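Redox-sensing transcriptional repressor rex (Thermoanaerobacter ethanolicus, PDB 3WGG) probably represses transcription by binding DNA as a homodimer and releasing or holding it in response to the cellular NADH/NAD(+) redox state. Local coordinates at residues K113-I118 / R128-M133; T137-I142 / V167-K172; L152-D157 / N176-D181. One frame throughout, in Å; residues are numbered along the deposited sequence.

Contact 1 of 3, residues K113-I118 / R128-M133; sequences KGIFDI and RDVEVM. With 8NA (alpha-Diphosphopyridine nucleotide), chain C.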
loop_
_atom_site.group_PDB
_atom_site.type_symbol
_atom_site.label_atom_id
_atom_site.label_comp_id
_atom_site.label_asym_id
_atom_site.label_seq_id
_atom_site.Cartn_x
_atom_site.Cartn_y
_atom_site.Cartn_z
ATOM N N LYS A 113 -0.443 -17.207 -13.653
ATOM C CA LYS A 113 -0.557 -18.053 -14.840
ATOM C C LYS A 113 -0.163 -17.390 -16.145
ATOM O O LYS A 113 0.079 -18.067 -17.148
ATOM C CB LYS A 113 -1.998 -18.520 -14.988
ATOM C CG LYS A 113 -2.636 -19.085 -13.734
ATOM C CD LYS A 113 -1.984 -20.391 -13.236
ATOM C CE LYS A 113 -1.305 -21.184 -14.344
ATOM N NZ LYS A 113 -2.269 -21.644 -15.412
ATOM N N GLY A 114 -0.195 -16.065 -16.201
ATOM C CA GLY A 114 0.023 -15.416 -17.493
ATOM C C GLY A 114 0.233 -13.941 -17.292
ATOM O O GLY A 114 -0.184 -13.383 -16.271
ATOM N N ILE A 115 0.944 -13.333 -18.232
ATOM C CA ILE A 115 1.143 -11.897 -18.247
ATOM C C ILE A 115 0.845 -11.402 -19.648
ATOM O O ILE A 115 1.283 -12.004 -20.630
ATOM C CB ILE A 115 2.567 -11.543 -17.878
ATOM C CG1 ILE A 115 2.979 -12.306 -16.640
ATOM C CG2 ILE A 115 2.771 -10.003 -17.708
ATOM C CD1 ILE A 115 4.518 -12.198 -16.383
ATOM N N PHE A 116 0.140 -10.275 -19.746
ATOM C CA PHE A 116 -0.349 -9.814 -21.015
ATOM C C PHE A 116 0.076 -8.389 -21.330
ATOM O O PHE A 116 0.184 -7.533 -20.435
ATOM C CB PHE A 116 -1.880 -9.941 -21.062
ATOM C CG PHE A 116 -2.340 -11.336 -20.895
ATOM C CD1 PHE A 116 -2.582 -12.139 -22.001
ATOM C CD2 PHE A 116 -2.464 -11.884 -19.624
ATOM C CE1 PHE A 116 -2.970 -13.460 -21.829
ATOM C CE2 PHE A 116 -2.835 -13.208 -19.453
ATOM C CZ PHE A 116 -3.108 -13.984 -20.541
ATOM N N ASP A 117 0.351 -8.143 -22.609
ATOM C CA ASP A 117 0.704 -6.805 -23.046
ATOM C C ASP A 117 0.198 -6.525 -24.439
ATOM O O ASP A 117 -0.219 -7.446 -25.133
ATOM C CB ASP A 117 2.199 -6.592 -22.971
ATOM C CG ASP A 117 2.560 -5.134 -22.744
ATOM O OD1 ASP A 117 2.855 -4.802 -21.587
ATOM O OD2 ASP A 117 2.546 -4.316 -23.696
ATOM N N ILE A 118 0.242 -5.254 -24.836
ATOM C CA ILE A 118 -0.069 -4.847 -26.199
ATOM C C ILE A 118 1.181 -4.711 -27.054
ATOM O O ILE A 118 1.091 -4.781 -28.283
ATOM C CB ILE A 118 -0.828 -3.502 -26.285
ATOM C CG1 ILE A 118 -0.154 -2.410 -25.441
ATOM C CG2 ILE A 118 -2.243 -3.669 -25.898
ATOM C CD1 ILE A 118 -0.464 -1.030 -25.947
ATOM N N ARG A 128 9.843 -15.330 -14.803
ATOM C CA ARG A 128 9.865 -16.586 -14.060
ATOM C C ARG A 128 9.500 -17.704 -15.008
ATOM O O ARG A 128 10.142 -17.898 -16.043
ATOM C CB ARG A 128 8.904 -16.553 -12.864
ATOM C CG ARG A 128 8.675 -15.153 -12.293
ATOM C CD ARG A 128 8.861 -15.117 -10.790
ATOM N NE ARG A 128 10.179 -14.604 -10.427
ATOM C CZ ARG A 128 11.127 -15.302 -9.808
ATOM N NH1 ARG A 128 12.284 -14.715 -9.514
ATOM N NH2 ARG A 128 10.923 -16.572 -9.471
ATOM N N ASP A 129 8.445 -18.423 -14.686
ATOM C CA ASP A 129 8.057 -19.516 -15.554
ATOM C C ASP A 129 7.014 -19.112 -16.623
ATOM O O ASP A 129 6.546 -19.970 -17.390
ATOM C CB ASP A 129 7.540 -20.673 -14.708
ATOM C CG ASP A 129 6.511 -20.224 -13.662
ATOM O OD1 ASP A 129 5.510 -20.963 -13.460
ATOM O OD2 ASP A 129 6.695 -19.136 -13.044
ATOM N N VAL A 130 6.602 -17.847 -16.679
ATOM C CA VAL A 130 5.552 -17.538 -17.671
ATOM C C VAL A 130 6.004 -16.689 -18.851
ATOM O O VAL A 130 7.050 -16.055 -18.809
ATOM C CB VAL A 130 4.225 -16.979 -17.074
ATOM C CG1 VAL A 130 3.406 -18.089 -16.442
ATOM C CG2 VAL A 130 4.487 -15.845 -16.132
ATOM N N GLU A 131 5.211 -16.725 -19.911
ATOM C CA GLU A 131 5.447 -15.915 -21.086
ATOM C C GLU A 131 4.490 -14.724 -21.166
ATOM O O GLU A 131 3.319 -14.819 -20.783
ATOM C CB GLU A 131 5.336 -16.784 -22.345
ATOM C CG GLU A 131 6.665 -17.475 -22.700
ATOM C CD GLU A 131 6.825 -17.731 -24.191
ATOM O OE1 GLU A 131 5.796 -17.662 -24.903
ATOM O OE2 GLU A 131 7.972 -17.989 -24.652
ATOM N N VAL A 132 5.013 -13.597 -21.639
ATOM C CA VAL A 132 4.191 -12.441 -21.966
ATOM C C VAL A 132 3.443 -12.724 -23.257
ATOM O O VAL A 132 4.061 -13.101 -24.259
ATOM C CB VAL A 132 5.058 -11.175 -22.113
ATOM C CG1 VAL A 132 4.229 -9.974 -22.567
ATOM C CG2 VAL A 132 5.777 -10.870 -20.792
ATOM N N MET A 133 2.123 -12.550 -23.219
ATOM C CA MET A 133 1.269 -12.872 -24.354
ATOM C C MET A 133 0.538 -11.628 -24.783
ATOM O O MET A 133 0.414 -10.667 -24.019
ATOM C CB MET A 133 0.241 -13.985 -24.004
ATOM C CG MET A 133 0.890 -15.291 -23.701
ATOM S SD MET A 133 -0.148 -16.411 -22.761
ATOM C CE MET A 133 0.287 -15.903 -21.060
HETATM P PA 8NA C . 5.415 1.131 -18.545
HETATM O O1A 8NA C . 5.279 2.081 -19.714
HETATM O O2A 8NA C . 6.784 0.661 -18.082
HETATM O O5B 8NA C . 4.437 -0.124 -18.811
HETATM C C5B 8NA C . 3.070 -0.020 -19.210
HETATM C C4B 8NA C . 2.859 -1.259 -20.070
HETATM O O4B 8NA C . 1.500 -1.501 -20.385
HETATM C C3B 8NA C . 3.583 -1.121 -21.398
HETATM O O3B 8NA C . 4.372 -2.315 -21.499
HETATM C C2B 8NA C . 2.442 -1.089 -22.431
HETATM O O2B 8NA C . 2.797 -1.792 -23.630
HETATM C C1B 8NA C . 1.392 -1.909 -21.736
HETATM N N9A 8NA C . 0.018 -1.579 -22.102
HETATM C C8A 8NA C . -0.516 -0.388 -22.454
HETATM N N7A 8NA C . -1.850 -0.575 -22.624
HETATM C C5A 8NA C . -2.111 -1.889 -22.399
HETATM C C6A 8NA C . -3.247 -2.683 -22.441
HETATM N N6A 8NA C . -4.449 -2.162 -22.767
HETATM N N1A 8NA C . -3.145 -3.988 -22.163
HETATM C C2A 8NA C . -1.972 -4.579 -21.869
HETATM N N3A 8NA C . -0.859 -3.857 -21.854
HETATM C C4A 8NA C . -0.916 -2.522 -22.098
HETATM O O3 8NA C . 4.719 1.866 -17.256
HETATM P PN 8NA C . 4.912 1.273 -15.762
HETATM O O1N 8NA C . 6.116 1.908 -15.136
HETATM O O2N 8NA C . 4.893 -0.242 -15.792
HETATM O O5D 8NA C . 3.635 1.884 -14.969
HETATM C C5D 8NA C . 2.270 1.465 -15.159
HETATM C C4D 8NA C . 1.313 2.369 -14.358
HETATM O O4D 8NA C . 1.976 2.854 -13.167
HETATM C C3D 8NA C . 0.858 3.623 -15.076
HETATM O O3D 8NA C . -0.468 3.972 -14.606
HETATM C C2D 8NA C . 1.803 4.693 -14.570
HETATM O O2D 8NA C . 1.048 5.890 -14.581
HETATM C C1D 8NA C . 2.200 4.268 -13.150
HETATM N N1N 8NA C . 1.345 4.805 -12.041
HETATM C C2N 8NA C . 1.589 6.065 -11.533
HETATM C C3N 8NA C . 0.877 6.625 -10.533
HETATM C C7N 8NA C . 1.233 7.984 -10.103
HETATM O O7N 8NA C . 1.988 8.677 -10.780
HETATM N N7N 8NA C . 0.732 8.398 -8.938
HETATM C C4N 8NA C . -0.244 5.853 -9.860
HETATM C C5N 8NA C . -0.393 4.462 -10.456
HETATM C C6N 8NA C . 0.368 4.011 -11.467
#
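Met133 lays its side chain obliquely past the ring of Phe116, its CB 3.9 Å from CE1 of Phe116 and its SD 5.0 Å from the centroid of the Phe116 ring, a Met-aromatic contact. The chain bends at its last torsion (chi3 -89°), which carries CE of Met133 to 3.6 Å from CA of Gly114. A glycine suits that place, because a CB there would run into the methionine methyl. The backbones beneath are joined as parallel strands. Met133 N donates to the carbonyl O of Ile115 at 2.8 Å, and Asp117 N closes the next rung on Met133 O. Each of these carbonyls also takes a CA-H contact, from Val132 and Phe116 respectively. Val130 points toward the neighbouring strand, where its CG2 meets CD1 of Ile115 at 3.7 Å. Strands 110-117 and 130-134 belong to the parallel part of a Rossmann-type sheet, with strand 85-90 on the other side of 110-117 and helix 138-144 packed on the Phe116 face. Asp117 closes strand 110-117, where Rossmann proteins that bind NAD commonly keep an acid for the adenosine ribose. With CG swung opposite the backbone N (chi1 -152°), its carboxylate reaches the dinucleotide and takes two ribose hydroxyls, O3B on OD1 of Asp117 at 2.9 Å and O2B on OD2 of Asp117 at 2.5 Å. Backbone amides of Ala92 and Asn119 bind the same two oxygens, so both ends of the carboxylate are gripped and its rotation is fixed. Next to it, Ile118 rests CG1 against the adenine, 3.4 Å from C4A of the dinucleotide, an apolar surface suited to a flat base.

Contact 2 of 3, residues T137-I142 / V167-K172; sequences TVEDFI and VRAGIK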
loop_
_atom_site.group_PDB
_atom_site.type_symbol
_atom_site.label_atom_id
_atom_site.label_comp_id
_atom_site.label_asym_id
_atom_site.label_seq_id
_atom_site.Cartn_x
_atom_site.Cartn_y
_atom_site.Cartn_z
ATOM N N THR A 137 -5.534 -12.180 -26.548
ATOM C CA THR A 137 -5.954 -13.525 -26.168
ATOM C C THR A 137 -6.493 -13.616 -24.754
ATOM O O THR A 137 -6.853 -14.705 -24.316
ATOM C CB THR A 137 -4.801 -14.551 -26.303
ATOM O OG1 THR A 137 -3.736 -14.232 -25.375
ATOM C CG2 THR A 137 -4.242 -14.564 -27.752
ATOM N N VAL A 138 -6.566 -12.499 -24.028
ATOM C CA VAL A 138 -6.724 -12.614 -22.570
ATOM C C VAL A 138 -8.098 -13.201 -22.206
ATOM O O VAL A 138 -8.209 -13.960 -21.261
ATOM C CB VAL A 138 -6.505 -11.283 -21.831
ATOM C CG1 VAL A 138 -7.722 -10.374 -21.974
ATOM C CG2 VAL A 138 -6.207 -11.564 -20.354
ATOM N N GLU A 139 -9.132 -12.859 -22.972
ATOM C CA GLU A 139 -10.483 -13.312 -22.633
ATOM C C GLU A 139 -10.575 -14.823 -22.762
ATOM O O GLU A 139 -11.067 -15.511 -21.860
ATOM C CB GLU A 139 -11.574 -12.598 -23.438
ATOM C CG GLU A 139 -11.875 -11.200 -22.886
ATOM C CD GLU A 139 -13.084 -10.503 -23.542
ATOM O OE1 GLU A 139 -14.240 -10.914 -23.340
ATOM O OE2 GLU A 139 -12.869 -9.474 -24.199
ATOM N N ASP A 140 -10.041 -15.321 -23.868
ATOM C CA ASP A 140 -9.842 -16.742 -24.059
ATOM C C ASP A 140 -9.042 -17.408 -22.944
ATOM O O ASP A 140 -9.471 -18.421 -22.370
ATOM C CB ASP A 140 -9.244 -16.995 -25.444
ATOM C CG ASP A 140 -10.301 -16.873 -26.554
ATOM O OD1 ASP A 140 -11.501 -16.636 -26.234
ATOM O OD2 ASP A 140 -9.936 -17.012 -27.751
ATOM N N PHE A 141 -7.900 -16.813 -22.611
ATOM C CA PHE A 141 -7.017 -17.364 -21.595
ATOM C C PHE A 141 -7.719 -17.496 -20.244
ATOM O O PHE A 141 -7.480 -18.473 -19.532
ATOM C CB PHE A 141 -5.753 -16.512 -21.481
ATOM C CG PHE A 141 -4.687 -17.112 -20.600
ATOM C CD1 PHE A 141 -3.648 -17.844 -21.160
ATOM C CD2 PHE A 141 -4.737 -16.957 -19.221
ATOM C CE1 PHE A 141 -2.647 -18.395 -20.356
ATOM C CE2 PHE A 141 -3.751 -17.513 -18.406
ATOM C CZ PHE A 141 -2.695 -18.217 -18.971
ATOM N N ILE A 142 -8.589 -16.538 -19.919
ATOM C CA ILE A 142 -9.238 -16.458 -18.614
ATOM C C ILE A 142 -10.248 -17.580 -18.394
ATOM O O ILE A 142 -10.429 -18.066 -17.270
ATOM C CB ILE A 142 -9.928 -15.096 -18.388
ATOM C CG1 ILE A 142 -8.900 -14.048 -17.987
ATOM C CG2 ILE A 142 -10.934 -15.178 -17.228
ATOM C CD1 ILE A 142 -9.356 -12.628 -18.202
ATOM N N VAL A 167 -13.836 -8.533 -16.806
ATOM C CA VAL A 167 -15.134 -8.828 -16.171
ATOM C C VAL A 167 -15.984 -9.744 -17.078
ATOM O O VAL A 167 -16.540 -10.740 -16.612
ATOM C CB VAL A 167 -15.870 -7.551 -15.760
ATOM C CG1 VAL A 167 -17.356 -7.841 -15.385
ATOM C CG2 VAL A 167 -15.138 -6.909 -14.567
ATOM N N ARG A 168 -16.003 -9.465 -18.382
ATOM C CA ARG A 168 -16.827 -10.295 -19.306
ATOM C C ARG A 168 -16.367 -11.751 -19.298
ATOM O O ARG A 168 -17.190 -12.697 -19.388
ATOM C CB ARG A 168 -16.730 -9.770 -20.734
ATOM C CG ARG A 168 -17.500 -8.451 -21.010
ATOM C CD ARG A 168 -19.028 -8.690 -20.935
ATOM N NE ARG A 168 -19.503 -9.592 -21.993
ATOM C CZ ARG A 168 -19.505 -9.317 -23.306
ATOM N NH1 ARG A 168 -19.981 -10.220 -24.179
ATOM N NH2 ARG A 168 -19.040 -8.154 -23.769
ATOM N N ALA A 169 -15.043 -11.932 -19.181
ATOM C CA ALA A 169 -14.476 -13.272 -19.260
ATOM C C ALA A 169 -14.629 -14.039 -17.963
ATOM O O ALA A 169 -14.207 -15.212 -17.857
ATOM C CB ALA A 169 -13.025 -13.214 -19.708
ATOM N N GLY A 170 -15.243 -13.415 -16.964
ATOM C CA GLY A 170 -15.534 -14.156 -15.748
ATOM C C GLY A 170 -14.593 -13.853 -14.582
ATOM O O GLY A 170 -14.598 -14.556 -13.583
ATOM N N ILE A 171 -13.782 -12.815 -14.677
ATOM C CA ILE A 171 -12.833 -12.583 -13.581
ATOM C C ILE A 171 -13.604 -12.289 -12.300
ATOM O O ILE A 171 -14.594 -11.590 -12.348
ATOM C CB ILE A 171 -11.866 -11.399 -13.870
ATOM C CG1 ILE A 171 -10.517 -11.619 -13.195
ATOM C CG2 ILE A 171 -12.450 -10.056 -13.418
ATOM C CD1 ILE A 171 -9.616 -12.468 -14.118
ATOM N N LYS A 172 -13.126 -12.777 -11.152
ATOM C CA LYS A 172 -13.797 -12.519 -9.876
ATOM C C LYS A 172 -13.309 -11.245 -9.135
ATOM O O LYS A 172 -14.003 -10.724 -8.260
ATOM C CB LYS A 172 -13.560 -13.704 -8.951
ATOM C CG LYS A 172 -14.313 -15.007 -9.321
ATOM C CD LYS A 172 -13.653 -16.253 -8.646
ATOM C CE LYS A 172 -14.240 -17.589 -9.204
ATOM N NZ LYS A 172 -15.615 -17.428 -9.860
#
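Ala169 pushes its methyl against helix 138-144, where CB meets the carbonyl O of Glu139 at 3.7 Å and CG2 of Ile142 at 3.8 Å. With the CA atoms of Glu139 and Ala169 only 5.2 Å apart, there is little room for more than a methyl. The CG2 branch of Ile142 also reaches the carbonyl O of Ala169 at 3.3 Å. Its other branch ends at CD1, which meets CD1 of Ile171 at 4.1 Å, the two side chains crossing at about a right angle. Losing the branch that reaches Ile171 and the CG2 against the Ala169 carbonyl, as with an alanine here, would probably open a gap between helix and turn and leave CB alone on the Ala169 methyl. Further out, Gly170 ends helix 159-168 in a Schellman motif; its positive phi (103°) suits glycine and turns the chain so that Ile171 comes back toward Ile142. Glu139 lays its CG along the Ala169 methyl and sends its carboxylate outward to a salt bridge with Arg165, one turn back on helix 159-168. Apolar contact therefore joins helix 138-144 to the turn that closes helix 159-168 in this Rossmann-type domain, while the charged pair lies toward the more exposed side.

Contact 3 of 3, residues L152-D157 / N176-D181; sequences LCIPKD and NFLPID. With 8NA (alpha-Diphosphopyridine nucleotide), chain C.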
loop_
_atom_site.group_PDB
_atom_site.type_symbol
_atom_site.label_atom_id
_atom_site.label_comp_id
_atom_site.label_asym_id
_atom_site.label_seq_id
_atom_site.Cartn_x
_atom_site.Cartn_y
_atom_site.Cartn_z
ATOM N N LEU A 152 -3.974 -5.185 -12.670
ATOM C CA LEU A 152 -3.816 -4.177 -13.703
ATOM C C LEU A 152 -2.637 -3.278 -13.467
ATOM O O LEU A 152 -2.613 -2.523 -12.465
ATOM C CB LEU A 152 -5.043 -3.281 -13.764
ATOM C CG LEU A 152 -6.309 -3.975 -14.187
ATOM C CD1 LEU A 152 -7.344 -2.887 -14.135
ATOM C CD2 LEU A 152 -6.068 -4.493 -15.599
ATOM N N CYS A 153 -1.698 -3.321 -14.410
ATOM C CA CYS A 153 -0.440 -2.566 -14.334
ATOM C C CYS A 153 -0.199 -1.823 -15.656
ATOM O O CYS A 153 0.933 -1.729 -16.194
ATOM C CB CYS A 153 0.714 -3.508 -14.004
ATOM S SG CYS A 153 0.506 -4.425 -12.450
ATOM N N ILE A 154 -1.302 -1.280 -16.177
ATOM C CA ILE A 154 -1.286 -0.563 -17.450
ATOM C C ILE A 154 -1.498 0.930 -17.241
ATOM O O ILE A 154 -1.868 1.328 -16.159
ATOM C CB ILE A 154 -2.373 -1.080 -18.395
ATOM C CG1 ILE A 154 -3.763 -0.959 -17.743
ATOM C CG2 ILE A 154 -2.045 -2.510 -18.828
ATOM C CD1 ILE A 154 -4.888 -1.082 -18.691
ATOM N N PRO A 155 -1.281 1.753 -18.299
ATOM C CA PRO A 155 -1.551 3.186 -18.169
ATOM C C PRO A 155 -3.053 3.426 -18.030
ATOM O O PRO A 155 -3.864 2.579 -18.396
ATOM C CB PRO A 155 -0.978 3.799 -19.483
ATOM C CG PRO A 155 -0.066 2.707 -20.091
ATOM C CD PRO A 155 -0.671 1.396 -19.598
ATOM N N LYS A 156 -3.402 4.546 -17.407
ATOM C CA LYS A 156 -4.780 4.860 -17.028
ATOM C C LYS A 156 -5.751 4.823 -18.203
ATOM O O LYS A 156 -6.883 4.378 -18.078
ATOM C CB LYS A 156 -4.865 6.303 -16.537
ATOM C CG LYS A 156 -4.393 6.602 -15.163
ATOM C CD LYS A 156 -4.511 8.116 -14.925
ATOM C CE LYS A 156 -3.458 8.879 -15.723
ATOM N NZ LYS A 156 -4.083 9.943 -16.581
ATOM N N ASP A 157 -5.317 5.381 -19.321
ATOM C CA ASP A 157 -6.231 5.845 -20.359
ATOM C C ASP A 157 -7.185 4.775 -20.899
ATOM O O ASP A 157 -8.214 5.091 -21.514
ATOM C CB ASP A 157 -5.390 6.409 -21.499
ATOM C CG ASP A 157 -4.278 5.470 -21.871
ATOM O OD1 ASP A 157 -4.553 4.247 -21.860
ATOM O OD2 ASP A 157 -3.138 5.924 -22.125
ATOM N N ASN A 176 -6.109 -3.362 -8.653
ATOM C CA ASN A 176 -5.851 -2.323 -9.612
ATOM C C ASN A 176 -4.784 -1.361 -9.120
ATOM O O ASN A 176 -4.953 -0.749 -8.050
ATOM C CB ASN A 176 -7.162 -1.568 -9.925
ATOM C CG ASN A 176 -6.925 -0.186 -10.582
ATOM O OD1 ASN A 176 -6.196 -0.070 -11.565
ATOM N ND2 ASN A 176 -7.593 0.856 -10.054
ATOM N N PHE A 177 -3.701 -1.211 -9.890
ATOM C CA PHE A 177 -2.639 -0.247 -9.526
ATOM C C PHE A 177 -2.835 1.177 -10.058
ATOM O O PHE A 177 -2.100 2.084 -9.661
ATOM C CB PHE A 177 -1.228 -0.758 -9.856
ATOM C CG PHE A 177 -0.724 -1.799 -8.884
ATOM C CD1 PHE A 177 0.158 -1.446 -7.885
ATOM C CD2 PHE A 177 -1.172 -3.111 -8.953
ATOM C CE1 PHE A 177 0.641 -2.391 -6.991
ATOM C CE2 PHE A 177 -0.723 -4.064 -8.058
ATOM C CZ PHE A 177 0.212 -3.683 -7.046
ATOM N N LEU A 178 -3.850 1.387 -10.900
ATOM C CA LEU A 178 -4.090 2.716 -11.494
ATOM C C LEU A 178 -4.952 3.673 -10.651
ATOM O O LEU A 178 -5.938 3.246 -10.039
ATOM C CB LEU A 178 -4.662 2.607 -12.915
ATOM C CG LEU A 178 -4.548 1.311 -13.729
ATOM C CD1 LEU A 178 -4.908 1.607 -15.156
ATOM C CD2 LEU A 178 -3.196 0.646 -13.668
ATOM N N PRO A 179 -4.597 4.984 -10.627
ATOM C CA PRO A 179 -5.450 5.945 -9.919
ATOM C C PRO A 179 -6.582 6.423 -10.816
ATOM O O PRO A 179 -6.606 7.576 -11.229
ATOM C CB PRO A 179 -4.502 7.091 -9.622
ATOM C CG PRO A 179 -3.608 7.107 -10.807
ATOM C CD PRO A 179 -3.412 5.641 -11.198
ATOM N N ILE A 180 -7.494 5.525 -11.134
ATOM C CA ILE A 180 -8.718 5.842 -11.845
ATOM C C ILE A 180 -9.629 5.163 -10.865
ATOM O O ILE A 180 -9.158 4.313 -10.122
ATOM C CB ILE A 180 -8.807 5.025 -13.165
ATOM C CG1 ILE A 180 -7.748 5.462 -14.152
ATOM C CG2 ILE A 180 -10.213 5.081 -13.792
ATOM C CD1 ILE A 180 -8.133 6.703 -15.001
ATOM N N ASP A 181 -10.921 5.471 -10.851
ATOM C CA ASP A 181 -11.799 4.578 -10.110
ATOM C C ASP A 181 -12.638 3.737 -11.058
ATOM O O ASP A 181 -13.655 4.188 -11.586
ATOM C CB ASP A 181 -12.540 5.260 -8.937
ATOM C CG ASP A 181 -13.915 5.794 -9.305
ATOM O OD1 ASP A 181 -13.987 6.717 -10.137
ATOM O OD2 ASP A 181 -14.921 5.337 -8.715
HETATM P PA 8NA C . 5.415 1.131 -18.545
HETATM O O1A 8NA C . 5.279 2.081 -19.714
HETATM O O2A 8NA C . 6.784 0.661 -18.082
HETATM O O5B 8NA C . 4.437 -0.124 -18.811
HETATM C C5B 8NA C . 3.070 -0.020 -19.210
HETATM C C4B 8NA C . 2.859 -1.259 -20.070
HETATM O O4B 8NA C . 1.500 -1.501 -20.385
HETATM C C3B 8NA C . 3.583 -1.121 -21.398
HETATM O O3B 8NA C . 4.372 -2.315 -21.499
HETATM C C2B 8NA C . 2.442 -1.089 -22.431
HETATM O O2B 8NA C . 2.797 -1.792 -23.630
HETATM C C1B 8NA C . 1.392 -1.909 -21.736
HETATM N N9A 8NA C . 0.018 -1.579 -22.102
HETATM C C8A 8NA C . -0.516 -0.388 -22.454
HETATM N N7A 8NA C . -1.850 -0.575 -22.624
HETATM C C5A 8NA C . -2.111 -1.889 -22.399
HETATM C C6A 8NA C . -3.247 -2.683 -22.441
HETATM N N6A 8NA C . -4.449 -2.162 -22.767
HETATM N N1A 8NA C . -3.145 -3.988 -22.163
HETATM C C2A 8NA C . -1.972 -4.579 -21.869
HETATM N N3A 8NA C . -0.859 -3.857 -21.854
HETATM C C4A 8NA C . -0.916 -2.522 -22.098
HETATM O O3 8NA C . 4.719 1.866 -17.256
HETATM P PN 8NA C . 4.912 1.273 -15.762
HETATM O O1N 8NA C . 6.116 1.908 -15.136
HETATM O O2N 8NA C . 4.893 -0.242 -15.792
HETATM O O5D 8NA C . 3.635 1.884 -14.969
HETATM C C5D 8NA C . 2.270 1.465 -15.159
HETATM C C4D 8NA C . 1.313 2.369 -14.358
HETATM O O4D 8NA C . 1.976 2.854 -13.167
HETATM C C3D 8NA C . 0.858 3.623 -15.076
HETATM O O3D 8NA C . -0.468 3.972 -14.606
HETATM C C2D 8NA C . 1.803 4.693 -14.570
HETATM O O2D 8NA C . 1.048 5.890 -14.581
HETATM C C1D 8NA C . 2.200 4.268 -13.150
HETATM N N1N 8NA C . 1.345 4.805 -12.041
HETATM C C2N 8NA C . 1.589 6.065 -11.533
HETATM C C3N 8NA C . 0.877 6.625 -10.533
HETATM C C7N 8NA C . 1.233 7.984 -10.103
HETATM O O7N 8NA C . 1.988 8.677 -10.780
HETATM N N7N 8NA C . 0.732 8.398 -8.938
HETATM C C4N 8NA C . -0.244 5.853 -9.860
HETATM C C5N 8NA C . -0.393 4.462 -10.456
HETATM C C6N 8NA C . 0.368 4.011 -11.467
#
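Leu178 reaches from its turn into the bend that follows strand 149-152. Its CB leads to CG, which lies 3.6 Å from the carbonyl O of Ile154, and there the side chain forks. Both methyls have that oxygen as their nearest neighbour, though the approach of CD2 is so short that its exact placing is doubtful. CD1 also meets CG1 of Ile154 at 3.8 Å and approaches the carbonyl O of Pro155, while CD2 turns toward the carbonyl O of Leu152. The forked apolar tip of a leucine thus lets one methyl lie toward Ile154 and Pro155 and the other toward Leu152. At the strand ends the backbones still pair: Phe177 N donates to the carbonyl O of Leu152 at 3.1 Å, in the carbonyl plane, and that oxygen also lies at the edge of the Phe177 ring. SG of Cys153 sits obliquely to the same ring, 4.8 Å from the Phe177 centroid, a Cys sulfur-aromatic contact. Asn176 shapes the turn with its own amide. Its chi1 of 162° brings OD1 to accept from Leu178 N in an Asx turn, the donor lying above the carbonyl plane, and ND2 is held by Asn192. At the outer end, the aliphatic part of Lys156 lies obliquely along Ile180, CB of Lys156 being 3.6 Å from CD1 of Ile180. The dinucleotide runs past both loops: CG2 of Ile154 packs on the adenine, and CD of Pro179 lies 3.3 Å from C5N of the nicotinamide ring. Loops at the C-terminal ends of parallel strands, lining a bound dinucleotide in this way, are characteristic of the Rossmann-fold NAD site.

How the contacts relate
All three contacts lie in the same nucleotide-binding domain, but in different layers. Contact 1 is strand pairing within the sheet, partly buried, with backbone hydrogen bonds and apolar packing on its faces; contact 2 joins helix 138-144 to the end of helix 159-168 and the turn after it, also partly buried, with no hydrogen bond between its segments; contact 3, the more buried, joins loops. Contacts 1 and 2 meet directly, the ring of Phe116 standing edge-to-face with that of Phe141. Contacts 2 and 3 alternate along the chain. Contacts 1 and 3 do not touch, yet both reach the dinucleotide, 113-118 through a carboxylate and an isoleucine packed on the adenine, 152-157/176-181 through backbone carbonyls together with apolar side chains.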